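Local structure of Anapc5 protein (Xenopus laevis, 5BPZ) at residues L40-E43 with M44-T48; L52-K55 with R56-N59; E82-P85 with N86-S89; G131-L134 with R135-L139. The protein is a subunit of the anaphase-promoting complex (APC/C), the ubiquitin ligase that drives the cell cycle through mitosis, and is represented by its helical N-terminal domain. All coordinates share one frame; numbering follows the deposited sequence.

Interaction 1 of 4, residues L40-E43 with M44-T48; sequences LLSE and MSKNT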
loop_
_atom_site.group_PDB
_atom_site.type_symbol
_atom_site.label_atom_id
_atom_site.label_comp_id
_atom_site.label_asym_id
_atom_site.label_seq_id
_atom_site.Cartn_x
_atom_site.Cartn_y
_atom_site.Cartn_z
ATOM N N LEU A 40 -2.210 0.052 -2.674
ATOM C CA LEU A 40 -3.360 -0.597 -3.282
ATOM C C LEU A 40 -4.631 0.255 -3.136
ATOM O O LEU A 40 -5.353 0.436 -4.120
ATOM C CB LEU A 40 -3.558 -2.008 -2.719
ATOM C CG LEU A 40 -4.874 -2.714 -3.050
ATOM C CD1 LEU A 40 -5.004 -2.992 -4.541
ATOM C CD2 LEU A 40 -5.004 -3.980 -2.261
ATOM N N LEU A 41 -4.876 0.802 -1.935
ATOM C CA LEU A 41 -6.046 1.649 -1.704
ATOM C C LEU A 41 -5.973 2.903 -2.564
ATOM O O LEU A 41 -6.965 3.266 -3.192
ATOM C CB LEU A 41 -6.213 2.000 -0.219
ATOM C CG LEU A 41 -6.660 0.849 0.689
ATOM C CD1 LEU A 41 -6.414 1.200 2.168
ATOM C CD2 LEU A 41 -8.126 0.487 0.447
ATOM N N SER A 42 -4.779 3.495 -2.678
ATOM C CA SER A 42 -4.554 4.679 -3.510
ATOM C C SER A 42 -4.814 4.377 -4.998
ATOM O O SER A 42 -5.562 5.114 -5.649
ATOM C CB SER A 42 -3.143 5.206 -3.306
ATOM O OG SER A 42 -2.910 6.355 -4.101
ATOM N N GLU A 43 -4.217 3.275 -5.516
ATOM C CA GLU A 43 -4.367 2.836 -6.900
ATOM C C GLU A 43 -5.797 2.453 -7.241
ATOM O O GLU A 43 -6.233 2.673 -8.373
ATOM C CB GLU A 43 -3.385 1.703 -7.244
ATOM C CG GLU A 43 -1.927 2.158 -7.308
ATOM C CD GLU A 43 -1.659 3.394 -8.147
ATOM O OE1 GLU A 43 -2.063 3.409 -9.334
ATOM O OE2 GLU A 43 -1.082 4.366 -7.605
ATOM N N MET A 44 -6.537 1.920 -6.263
ATOM C CA MET A 44 -7.936 1.555 -6.468
ATOM C C MET A 44 -8.801 2.800 -6.679
ATOM O O MET A 44 -9.650 2.795 -7.563
ATOM C CB MET A 44 -8.468 0.725 -5.297
ATOM C CG MET A 44 -8.187 -0.747 -5.441
ATOM S SD MET A 44 -8.441 -1.637 -3.884
ATOM C CE MET A 44 -10.244 -1.821 -3.933
ATOM N N SER A 45 -8.572 3.870 -5.890
ATOM C CA SER A 45 -9.356 5.096 -6.006
ATOM C C SER A 45 -9.077 5.859 -7.303
ATOM O O SER A 45 -9.959 6.533 -7.805
ATOM C CB SER A 45 -9.168 5.992 -4.782
ATOM O OG SER A 45 -7.814 6.373 -4.612
ATOM N N LYS A 46 -7.877 5.713 -7.853
ATOM C CA LYS A 46 -7.415 6.392 -9.064
ATOM C C LYS A 46 -7.775 5.662 -10.363
ATOM O O LYS A 46 -7.707 6.278 -11.425
ATOM C CB LYS A 46 -5.886 6.594 -8.993
ATOM C CG LYS A 46 -5.436 7.652 -7.989
ATOM C CD LYS A 46 -3.981 7.455 -7.554
ATOM C CE LYS A 46 -2.992 8.211 -8.408
ATOM N NZ LYS A 46 -1.585 7.858 -8.080
ATOM N N ASN A 47 -8.094 4.357 -10.295
ATOM C CA ASN A 47 -8.399 3.507 -11.457
ATOM C C ASN A 47 -9.397 4.162 -12.435
ATOM O O ASN A 47 -10.559 4.356 -12.102
ATOM C CB ASN A 47 -8.890 2.129 -10.990
ATOM C CG ASN A 47 -8.913 1.034 -12.036
ATOM O OD1 ASN A 47 -8.817 1.265 -13.248
ATOM N ND2 ASN A 47 -9.099 -0.199 -11.573
ATOM N N THR A 48 -8.918 4.521 -13.623
ATOM C CA THR A 48 -9.726 5.180 -14.655
ATOM C C THR A 48 -10.535 4.181 -15.519
ATOM O O THR A 48 -11.316 4.608 -16.364
ATOM C CB THR A 48 -8.818 6.045 -15.556
ATOM O OG1 THR A 48 -7.894 5.184 -16.221
ATOM C CG2 THR A 48 -8.066 7.141 -14.782
#

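Interaction 2 of 4, residues L52-K55 with R56-N59; sequences LVEK and RRLN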
loop_
_atom_site.group_PDB
_atom_site.type_symbol
_atom_site.label_atom_id
_atom_site.label_comp_id
_atom_site.label_asym_id
_atom_site.label_seq_id
_atom_site.Cartn_x
_atom_site.Cartn_y
_atom_site.Cartn_z
ATOM N N LEU A 52 -17.224 4.290 -10.407
ATOM C CA LEU A 52 -17.233 4.551 -8.964
ATOM C C LEU A 52 -18.024 3.444 -8.203
ATOM O O LEU A 52 -17.606 3.013 -7.126
ATOM C CB LEU A 52 -17.804 5.946 -8.673
ATOM C CG LEU A 52 -17.731 6.442 -7.222
ATOM C CD1 LEU A 52 -16.280 6.424 -6.677
ATOM C CD2 LEU A 52 -18.353 7.809 -7.091
ATOM N N VAL A 53 -19.118 2.951 -8.800
ATOM C CA VAL A 53 -19.907 1.865 -8.230
ATOM C C VAL A 53 -19.039 0.586 -8.075
ATOM O O VAL A 53 -19.006 -0.004 -6.994
ATOM C CB VAL A 53 -21.221 1.657 -9.038
ATOM C CG1 VAL A 53 -21.805 0.265 -8.839
ATOM C CG2 VAL A 53 -22.248 2.725 -8.673
ATOM N N GLU A 54 -18.304 0.202 -9.141
ATOM C CA GLU A 54 -17.405 -0.963 -9.167
ATOM C C GLU A 54 -16.281 -0.787 -8.141
ATOM O O GLU A 54 -15.880 -1.758 -7.514
ATOM C CB GLU A 54 -16.820 -1.194 -10.578
ATOM C CG GLU A 54 -17.835 -1.620 -11.630
ATOM C CD GLU A 54 -17.287 -1.682 -13.047
ATOM O OE1 GLU A 54 -17.036 -0.610 -13.648
ATOM O OE2 GLU A 54 -17.101 -2.810 -13.557
ATOM N N LYS A 55 -15.802 0.455 -7.952
ATOM C CA LYS A 55 -14.757 0.800 -6.975
ATOM C C LYS A 55 -15.259 0.558 -5.557
ATOM O O LYS A 55 -14.507 0.059 -4.730
ATOM C CB LYS A 55 -14.342 2.271 -7.116
ATOM C CG LYS A 55 -13.339 2.521 -8.224
ATOM C CD LYS A 55 -13.019 3.997 -8.360
ATOM C CE LYS A 55 -12.132 4.217 -9.546
ATOM N NZ LYS A 55 -11.795 5.656 -9.730
ATOM N N ARG A 56 -16.536 0.911 -5.288
ATOM C CA ARG A 56 -17.167 0.730 -3.986
ATOM C C ARG A 56 -17.315 -0.757 -3.654
ATOM O O ARG A 56 -17.052 -1.153 -2.516
ATOM C CB ARG A 56 -18.480 1.528 -3.884
ATOM C CG ARG A 56 -18.215 3.048 -3.955
ATOM C CD ARG A 56 -19.273 3.933 -3.325
ATOM N NE ARG A 56 -20.548 3.831 -4.027
ATOM C CZ ARG A 56 -21.130 4.813 -4.707
ATOM N NH1 ARG A 56 -20.571 6.017 -4.763
ATOM N NH2 ARG A 56 -22.286 4.607 -5.316
ATOM N N ARG A 57 -17.637 -1.585 -4.679
ATOM C CA ARG A 57 -17.761 -3.041 -4.559
ATOM C C ARG A 57 -16.386 -3.629 -4.256
ATOM O O ARG A 57 -16.262 -4.429 -3.338
ATOM C CB ARG A 57 -18.317 -3.669 -5.851
ATOM C CG ARG A 57 -19.756 -3.299 -6.182
ATOM C CD ARG A 57 -20.290 -4.112 -7.353
ATOM N NE ARG A 57 -21.652 -3.707 -7.712
ATOM C CZ ARG A 57 -22.025 -3.290 -8.919
ATOM N NH1 ARG A 57 -21.145 -3.228 -9.910
ATOM N NH2 ARG A 57 -23.281 -2.930 -9.143
ATOM N N LEU A 58 -15.352 -3.207 -5.009
ATOM C CA LEU A 58 -13.981 -3.680 -4.830
ATOM C C LEU A 58 -13.386 -3.336 -3.464
ATOM O O LEU A 58 -12.643 -4.152 -2.918
ATOM C CB LEU A 58 -13.072 -3.209 -5.965
ATOM C CG LEU A 58 -13.268 -3.913 -7.303
ATOM C CD1 LEU A 58 -12.376 -3.320 -8.339
ATOM C CD2 LEU A 58 -13.014 -5.415 -7.200
ATOM N N ASN A 59 -13.740 -2.160 -2.894
ATOM C CA ASN A 59 -13.300 -1.738 -1.561
ATOM C C ASN A 59 -13.852 -2.663 -0.472
ATOM O O ASN A 59 -13.216 -2.803 0.573
ATOM C CB ASN A 59 -13.688 -0.281 -1.267
ATOM C CG ASN A 59 -12.727 0.750 -1.815
ATOM O OD1 ASN A 59 -13.122 1.665 -2.547
ATOM N ND2 ASN A 59 -11.446 0.647 -1.465
#

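Interaction 3 of 4, residues E82-P85 with N86-S89; sequences ECCP and NVSS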
loop_
_atom_site.group_PDB
_atom_site.type_symbol
_atom_site.label_atom_id
_atom_site.label_comp_id
_atom_site.label_asym_id
_atom_site.label_seq_id
_atom_site.Cartn_x
_atom_site.Cartn_y
_atom_site.Cartn_z
ATOM N N GLU A 82 -6.229 -11.267 -8.998
ATOM C CA GLU A 82 -7.495 -11.992 -9.078
ATOM C C GLU A 82 -8.733 -11.103 -9.144
ATOM O O GLU A 82 -9.642 -11.419 -9.906
ATOM C CB GLU A 82 -7.632 -12.983 -7.922
ATOM C CG GLU A 82 -6.887 -14.286 -8.145
ATOM C CD GLU A 82 -7.334 -15.442 -7.271
ATOM O OE1 GLU A 82 -7.986 -15.195 -6.230
ATOM O OE2 GLU A 82 -7.013 -16.600 -7.624
ATOM N N CYS A 83 -8.797 -10.029 -8.337
ATOM C CA CYS A 83 -9.981 -9.167 -8.289
ATOM C C CYS A 83 -9.837 -7.831 -9.033
ATOM O O CYS A 83 -10.830 -7.341 -9.566
ATOM C CB CYS A 83 -10.438 -8.950 -6.852
ATOM S SG CYS A 83 -9.120 -8.469 -5.715
ATOM N N CYS A 84 -8.629 -7.235 -9.043
ATOM C CA CYS A 84 -8.335 -5.970 -9.726
ATOM C C CYS A 84 -7.153 -6.218 -10.702
ATOM O O CYS A 84 -6.025 -5.822 -10.393
ATOM C CB CYS A 84 -7.996 -4.873 -8.716
ATOM S SG CYS A 84 -9.144 -4.721 -7.321
ATOM N N PRO A 85 -7.350 -6.907 -11.849
ATOM C CA PRO A 85 -6.203 -7.205 -12.737
ATOM C C PRO A 85 -5.416 -5.995 -13.247
ATOM O O PRO A 85 -4.205 -6.110 -13.441
ATOM C CB PRO A 85 -6.832 -8.001 -13.882
ATOM C CG PRO A 85 -8.117 -8.514 -13.341
ATOM C CD PRO A 85 -8.603 -7.464 -12.400
ATOM N N ASN A 86 -6.092 -4.837 -13.414
ATOM C CA ASN A 86 -5.494 -3.574 -13.861
ATOM C C ASN A 86 -4.467 -3.051 -12.845
ATOM O O ASN A 86 -3.273 -2.971 -13.164
ATOM C CB ASN A 86 -6.567 -2.483 -14.080
ATOM C CG ASN A 86 -7.796 -2.868 -14.876
ATOM O OD1 ASN A 86 -7.722 -3.241 -16.052
ATOM N ND2 ASN A 86 -8.967 -2.667 -14.284
ATOM N N VAL A 87 -4.932 -2.748 -11.613
ATOM C CA VAL A 87 -4.152 -2.113 -10.549
ATOM C C VAL A 87 -3.027 -2.994 -9.983
ATOM O O VAL A 87 -2.105 -2.425 -9.422
ATOM C CB VAL A 87 -5.005 -1.484 -9.395
ATOM C CG1 VAL A 87 -6.135 -0.613 -9.928
ATOM C CG2 VAL A 87 -5.526 -2.517 -8.418
ATOM N N SER A 88 -3.080 -4.336 -10.107
ATOM C CA SER A 88 -2.024 -5.222 -9.577
ATOM C C SER A 88 -0.612 -4.799 -10.007
ATOM O O SER A 88 0.273 -4.675 -9.151
ATOM C CB SER A 88 -2.285 -6.676 -9.953
ATOM O OG SER A 88 -2.305 -6.836 -11.362
ATOM N N SER A 89 -0.429 -4.508 -11.317
ATOM C CA SER A 89 0.843 -4.066 -11.882
ATOM C C SER A 89 1.198 -2.680 -11.394
ATOM O O SER A 89 2.355 -2.436 -11.064
ATOM C CB SER A 89 0.802 -4.096 -13.411
ATOM O OG SER A 89 0.727 -5.424 -13.901
#

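Interaction 4 of 4, residues G131-L134 with R135-L139; sequences GLFL and RHMIL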
loop_
_atom_site.group_PDB
_atom_site.type_symbol
_atom_site.label_atom_id
_atom_site.label_comp_id
_atom_site.label_asym_id
_atom_site.label_seq_id
_atom_site.Cartn_x
_atom_site.Cartn_y
_atom_site.Cartn_z
ATOM N N GLY A 131 -11.216 4.130 6.080
ATOM C CA GLY A 131 -11.035 5.410 6.759
ATOM C C GLY A 131 -10.243 5.298 8.042
ATOM O O GLY A 131 -9.298 6.062 8.248
ATOM N N LEU A 132 -10.592 4.312 8.888
ATOM C CA LEU A 132 -9.895 4.038 10.146
ATOM C C LEU A 132 -8.489 3.521 9.886
ATOM O O LEU A 132 -7.566 3.899 10.609
ATOM C CB LEU A 132 -10.678 3.070 11.045
ATOM C CG LEU A 132 -11.845 3.683 11.806
ATOM C CD1 LEU A 132 -12.895 2.639 12.129
ATOM C CD2 LEU A 132 -11.376 4.399 13.073
ATOM N N PHE A 133 -8.317 2.709 8.823
ATOM C CA PHE A 133 -7.020 2.172 8.411
ATOM C C PHE A 133 -6.093 3.294 7.925
ATOM O O PHE A 133 -4.922 3.309 8.295
ATOM C CB PHE A 133 -7.177 1.076 7.334
ATOM C CG PHE A 133 -5.891 0.373 6.954
ATOM C CD1 PHE A 133 -5.392 -0.668 7.729
ATOM C CD2 PHE A 133 -5.168 0.766 5.832
ATOM C CE1 PHE A 133 -4.192 -1.301 7.392
ATOM C CE2 PHE A 133 -3.967 0.131 5.495
ATOM C CZ PHE A 133 -3.489 -0.898 6.275
ATOM N N LEU A 134 -6.617 4.223 7.098
ATOM C CA LEU A 134 -5.855 5.356 6.571
ATOM C C LEU A 134 -5.413 6.248 7.722
ATOM O O LEU A 134 -4.235 6.584 7.810
ATOM C CB LEU A 134 -6.673 6.158 5.539
ATOM C CG LEU A 134 -6.881 5.516 4.157
ATOM C CD1 LEU A 134 -7.985 6.209 3.409
ATOM C CD2 LEU A 134 -5.609 5.553 3.315
ATOM N N ARG A 135 -6.347 6.543 8.648
ATOM C CA ARG A 135 -6.144 7.333 9.858
ATOM C C ARG A 135 -5.060 6.706 10.751
ATOM O O ARG A 135 -4.059 7.363 11.037
ATOM C CB ARG A 135 -7.477 7.464 10.624
ATOM C CG ARG A 135 -7.407 8.453 11.775
ATOM C CD ARG A 135 -8.517 8.278 12.791
ATOM N NE ARG A 135 -8.131 8.856 14.080
ATOM C CZ ARG A 135 -8.293 10.133 14.413
ATOM N NH1 ARG A 135 -8.849 10.985 13.559
ATOM N NH2 ARG A 135 -7.897 10.569 15.602
ATOM N N HIS A 136 -5.251 5.437 11.164
ATOM C CA HIS A 136 -4.310 4.719 12.027
ATOM C C HIS A 136 -2.933 4.517 11.403
ATOM O O HIS A 136 -1.956 4.492 12.154
ATOM C CB HIS A 136 -4.889 3.389 12.534
ATOM C CG HIS A 136 -6.049 3.565 13.472
ATOM N ND1 HIS A 136 -7.251 2.912 13.263
ATOM C CD2 HIS A 136 -6.156 4.331 14.584
ATOM C CE1 HIS A 136 -8.043 3.289 14.255
ATOM N NE2 HIS A 136 -7.430 4.148 15.071
ATOM N N MET A 137 -2.832 4.417 10.056
ATOM C CA MET A 137 -1.525 4.291 9.390
ATOM C C MET A 137 -0.784 5.630 9.370
ATOM O O MET A 137 0.402 5.656 9.696
ATOM C CB MET A 137 -1.630 3.712 7.972
ATOM C CG MET A 137 -1.840 2.204 7.937
ATOM S SD MET A 137 -0.480 1.263 8.693
ATOM C CE MET A 137 -1.323 0.658 10.206
ATOM N N ILE A 138 -1.483 6.738 8.988
ATOM C CA ILE A 138 -0.913 8.089 8.926
ATOM C C ILE A 138 -0.535 8.575 10.334
ATOM O O ILE A 138 0.509 9.208 10.485
ATOM C CB ILE A 138 -1.806 9.108 8.128
ATOM C CG1 ILE A 138 -2.137 8.623 6.685
ATOM C CG2 ILE A 138 -1.212 10.538 8.110
ATOM C CD1 ILE A 138 -0.955 8.521 5.651
ATOM N N LEU A 139 -1.359 8.256 11.362
ATOM C CA LEU A 139 -1.068 8.636 12.749
ATOM C C LEU A 139 0.157 7.888 13.270
ATOM O O LEU A 139 1.086 8.538 13.748
ATOM C CB LEU A 139 -2.260 8.411 13.692
ATOM C CG LEU A 139 -3.418 9.412 13.647
ATOM C CD1 LEU A 139 -4.577 8.914 14.490
ATOM C CD2 LEU A 139 -2.996 10.797 14.131
#

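Interaction 1 of 4, residues L40-E43 with M44-T48
Met44 and Leu40, one helical turn apart, illustrate how a flexible side chain can lie back along its own helix. Met44 CB starts beside the backbone, 3.3 Å from Leu40 O, the same carbonyl that accepts the amide hydrogen of Met44. CG stays against that oxygen and begins to meet the leucine methyl CD1. Next comes the sulfur: SD rests 3.8 Å from Leu40 CD1 and is equally near Leu40 CG; the two chains pass at a slant. A bend at the last torsion (chi3 81°) then turns CE off toward helix 52-67.

The polar side of the turn is organised round Ser42 O. Ser45 OG, set between its own N and carbonyl carbon (chi1 60°), donates to Ser42 O at 2.8 Å, while Lys46 N donates to the same oxygen at 3.3 Å. One carbonyl thus takes two donors close to the C-terminal end of the helix, and the following bond, from Asn47 N to Glu43 O, is weak. Lys46 runs past Ser42 with CD 3.8 Å from Ser42 OG, then bends at chi3 and brings NZ to within 3.6 Å of Glu43 OE2, a long salt bridge. The carboxylate's stronger partner is Arg94 of helix 85-99, so a lysine and an arginine gather round one acid, which would probably help to keep it ionised.

Helix 32-46 lies among several others here: Leu40 meets Val87 of helix 85-99 and Leu65 of helix 52-67, Met44 packs on Leu58 and Asn59, and Leu41 reaches Val130 and Phe133 of helix 129-142.

Interaction 2 of 4, residues L52-K55 with R56-N59
Val53 with Arg56 and Arg57 forms a surface contact between neighbouring turns at the start of helix 52-67, in which aliphatic groups are covered by arginine heads rather than by a hydrophobic core. Val53 supplies one methyl to each arginine. Its CG1, anti to the backbone N (chi1 159°), lies over one face of the Arg57 guanidinium, 3.5 Å from Arg57 NH2 and displaced toward the rim. Arg57 gets there with a chain extended from CG to NE, which carries its head back over the preceding turn. The other methyl, CG2, is 3.8 Å from Arg56 NH2, approached at a slant.

Arg56 takes a different path. It is bent at chi3 (-65°), which turns the guanidinium so that NH1 stands 3.7 Å from Leu52 CD2, and Leu52 and Val53 therefore share this arginine. Charge pairing contributes little directly: Glu54 OE2 is 5.5 Å from Arg57 NH1, and the carboxylate accepts instead from Ser51 N just before the helix. Lys55 leaves the group, its extended chain carrying NZ to Ser45 O. Leu52, Val53 and both arginines also touch neighbouring molecules in the crystal, which may have influenced these poses.

Underneath runs the regular backbone ladder, with Arg56 N bonded to Leu52 O at 3.0 Å and Leu58 N to Glu54 O at 2.9 Å, the i to i+4 pattern of an alpha-helix. The side-chain pairs Val53-Arg56 (i to i+3), Leu52-Arg56 and Val53-Arg57 (both i to i+4) follow from the same repeat, and the Glu54 bond to Ser51 N is consistent with one half of a capping box.

Interaction 3 of 4, residues E82-P85 with N86-S89
Cys84, Val87 and Ser88 meet at the tight link between two consecutive helices, where helix 73-83 gives way to helix 85-99 in this all-helical domain. Cys84 is the residue that leaves helical geometry, and Pro85 follows it directly; a proline suits such a beginning because amides in the first turn of a helix have no helical carbonyl before them to bond to, and a residue without N-H costs nothing there.

Apolar contact is concentrated in one pair. Val87 CG2 presses on Cys84 CB at 3.4 Å, closer than two carbons usually stand. The valine torsion (chi1 -48°) explains the approach: it leaves CG1 anti to the carbonyl carbon and places CG2 between the backbone N and that carbon, facing back to the cysteine. The turn is otherwise covered by neighbours, since Cys84 also touches Leu58 of helix 52-67, and Val87 touches Val80 of helix 73-83 and Asn47 in the loop after helix 32-46. Asn86 reaches that same loop, at Asn47 and Lys49.

Hydrogen bonding comes from Ser88, which reaches back with both its backbone and its side chain. Ser88 N donates to Cys84 O at 3.3 Å, a weak bond that closes the first turn. Its hydroxyl donates to Pro85 O, three residues earlier, so a buried serine group is satisfied by the backbone of its own helix, while the rest of Ser88 packs on Val80 and Glu81. The hydroxyl oxygen does not come in line with a lone pair: Ser88 OG lies 2.9 Å from Pro85 O, above the carbonyl plane and 46° out of it.

Interaction 4 of 4, residues G131-L134 with R135-L139
Phe133 offers one face of its ring to Met137, a turn further along helix 129-142. Met137 CG sits over that face, 4.0 Å from the ring centroid and displaced toward the rim beside CE2, a CH-pi contact. The sulfur follows obliquely, with Met137 SD 4.9 Å from the same centroid. CG, anti to the carbonyl carbon (chi1 -77°), is set over the ring by the first torsion; the chi2 bend then leaves the sulfur oblique to it. The other flat group, the His136 imidazole, stands obliquely to the carbonyl of Leu132: His136 ND1 is 2.8 Å from Leu132 O, but the angle is too poor for a hydrogen bond. Leu132 and His136 run side by side in the same direction, which brings CD2 of the leucine to 3.7 Å from CE1 of the histidine.

Leu132 O is instead held by His136 N, in a nearly straight bond of 2.8 Å, and Arg135 N binds Gly131 O in the same manner.

Phe133 also packs on Val37 and Leu38 of helix 32-46, while Ile138 turns to Phe110 and Leu113 of helix 103-114. Phe133 and Met137 make an i to i+4 Met-aromatic pair, here on the buried side of a helix in a helical bundle.

How the interactions relate
From the N terminus the four contacts come in series, each local, so none nests within or crosses another. Interaction 1 lies at the end of helix 32-46 and interaction 2 at the start of helix 52-67; Lys55 NZ, bonded to Ser45 O, closes the loop between them. Interaction 3 turns the chain between helices 73-83 and 85-99 and meets both earlier contacts, through Leu40 and Asn47 on Val87 and through Leu58 on Cys84. Interaction 4, on helix 129-142, touches interaction 1 through Leu41 and Phe133, whereas its centre is about 23 Å from that of interaction 3, across the centre of the chain. Helix 32-46 thus joins the two sides.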